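Local coordinates for MoaD/ThiS family protein (Mycobacterium tuberculosis, PDB 6JBZ) that is a small MoaD-type protein that probably acts as a sulfur carrier in molybdenum cofactor biosynthesis, at residues B[10-14]-B[77-81]. Residues are numbered along the deposited sequence; the frame is centred on the assembly and turned at random.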
loop_
_atom_site.group_PDB
_atom_site.type_symbol
_atom_site.label_atom_id
_atom_site.label_comp_id
_atom_site.label_asym_id
_atom_site.label_seq_id
_atom_site.Cartn_x
_atom_site.Cartn_y
_atom_site.Cartn_z
ATOM N N GLY B 10 -28.748 20.003 -44.645
ATOM C CA GLY B 10 -27.999 19.040 -43.908
ATOM C C GLY B 10 -26.611 19.412 -43.512
ATOM O O GLY B 10 -25.959 20.191 -44.149
ATOM N N ILE B 11 -26.165 18.787 -42.444
ATOM C CA ILE B 11 -24.835 18.960 -41.971
ATOM C C ILE B 11 -24.222 17.611 -41.757
ATOM O O ILE B 11 -24.888 16.636 -41.578
ATOM C CB ILE B 11 -24.796 19.743 -40.678
ATOM C CG1 ILE B 11 -25.651 19.088 -39.632
ATOM C CG2 ILE B 11 -25.284 21.135 -40.914
ATOM C CD1 ILE B 11 -25.206 19.404 -38.239
ATOM N N GLN B 12 -22.917 17.587 -41.794
ATOM C CA GLN B 12 -22.168 16.387 -41.643
ATOM C C GLN B 12 -21.391 16.512 -40.369
ATOM O O GLN B 12 -20.865 17.542 -40.083
ATOM C CB GLN B 12 -21.237 16.263 -42.810
ATOM C CG GLN B 12 -20.914 14.852 -43.198
ATOM C CD GLN B 12 -20.063 14.812 -44.425
ATOM O OE1 GLN B 12 -20.199 15.650 -45.281
ATOM N NE2 GLN B 12 -19.190 13.846 -44.514
ATOM N N VAL B 13 -21.375 15.468 -39.575
ATOM C CA VAL B 13 -20.584 15.446 -38.372
ATOM C C VAL B 13 -19.767 14.181 -38.318
ATOM O O VAL B 13 -20.081 13.227 -38.949
ATOM C CB VAL B 13 -21.430 15.544 -37.095
ATOM C CG1 VAL B 13 -22.174 16.844 -37.020
ATOM C CG2 VAL B 13 -22.344 14.365 -36.953
ATOM N N THR B 14 -18.692 14.213 -37.569
ATOM C CA THR B 14 -17.901 13.042 -37.355
ATOM C C THR B 14 -18.165 12.470 -35.992
ATOM O O THR B 14 -17.997 13.133 -35.028
ATOM C CB THR B 14 -16.423 13.354 -37.431
ATOM O OG1 THR B 14 -16.124 13.908 -38.699
ATOM C CG2 THR B 14 -15.642 12.120 -37.282
ATOM N N LEU B 77 -26.173 20.578 -32.989
ATOM C CA LEU B 77 -24.867 20.363 -33.592
ATOM C C LEU B 77 -24.591 21.379 -34.694
ATOM O O LEU B 77 -25.516 21.970 -35.257
ATOM C CB LEU B 77 -24.771 18.948 -34.163
ATOM C CG LEU B 77 -24.996 17.774 -33.214
ATOM C CD1 LEU B 77 -25.126 16.508 -34.016
ATOM C CD2 LEU B 77 -23.844 17.668 -32.255
ATOM N N SER B 78 -23.316 21.563 -35.013
ATOM C CA SER B 78 -22.913 22.387 -36.146
ATOM C C SER B 78 -22.106 21.546 -37.109
ATOM O O SER B 78 -21.492 20.562 -36.707
ATOM C CB SER B 78 -22.081 23.583 -35.697
ATOM O OG SER B 78 -22.505 24.033 -34.428
ATOM N N ALA B 79 -22.098 21.939 -38.373
ATOM C CA ALA B 79 -21.271 21.281 -39.359
ATOM C C ALA B 79 -19.820 21.232 -38.886
ATOM O O ALA B 79 -19.308 22.203 -38.323
ATOM C CB ALA B 79 -21.377 21.988 -40.689
ATOM N N GLY B 80 -19.178 20.082 -39.090
ATOM C CA GLY B 80 -17.786 19.902 -38.748
ATOM C C GLY B 80 -17.569 19.428 -37.325
ATOM O O GLY B 80 -16.454 19.048 -36.964
ATOM N N ASP B 81 -18.618 19.457 -36.508
ATOM C CA ASP B 81 -18.523 18.957 -35.132
ATOM C C ASP B 81 -17.958 17.539 -35.062
ATOM O O ASP B 81 -18.130 16.734 -35.988
ATOM C CB ASP B 81 -19.887 18.973 -34.455
ATOM C CG ASP B 81 -20.213 20.303 -33.828
ATOM O OD1 ASP B 81 -19.434 21.257 -34.013
ATOM O OD2 ASP B 81 -21.253 20.391 -33.147
#
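Ile-11 and Val-13, from the first strand of this ubiquitin-like (beta-grasp) fold, lie against the type II turn of Ser-78 to Asp-81, just where the chain enters strand 82-86, the parallel neighbour of strand 11-17. Two backbone hydrogen bonds begin that parallel pairing: Gly-80 N reaches Gln-12 O at 3.2 Å, and Thr-14 N reaches Asp-81 O at 3.0 Å, both close to straight. Thr-14 then passes the ladder on to Ile-83.

The side chains fill in around this backbone. Ile-11 works with two branches. Ile-11 CG2 rests 4.0 Å from Ala-79 CB, at the exposed corner of the turn. The other branch has CG1 between the backbone N and the carbonyl carbon (chi1 56°), which carries Ile-11 CD1 over the chain leading into the turn, 4.1 Å from Leu-77 CB. Val-13 sits deeper. Placed beside its own backbone N (chi1 -63°), Val-13 CG1 lies 3.8 Å from Ser-78 O and also touches Asp-81 CB and, more loosely, Leu-77 CD1. Leu-43 of helix 40-50 packs on both Val-13 and Leu-77, so the contact runs from a solvent-facing turn into the core between sheet and helix.

Gly-80, at a positive phi of 89°, occupies the third position of the turn, which is closed by the hydrogen bond from Asp-81 N back to Ser-78 O. The buried Asp-81 carboxylate adds a second hydrogen bond across the turn and also forms a salt bridge with Arg-65, a pairing that would favour its charged form. In that second hydrogen bond Ser-78 N comes from above the carboxylate plane rather than within it, 3.0 Å from Asp-81 OD2.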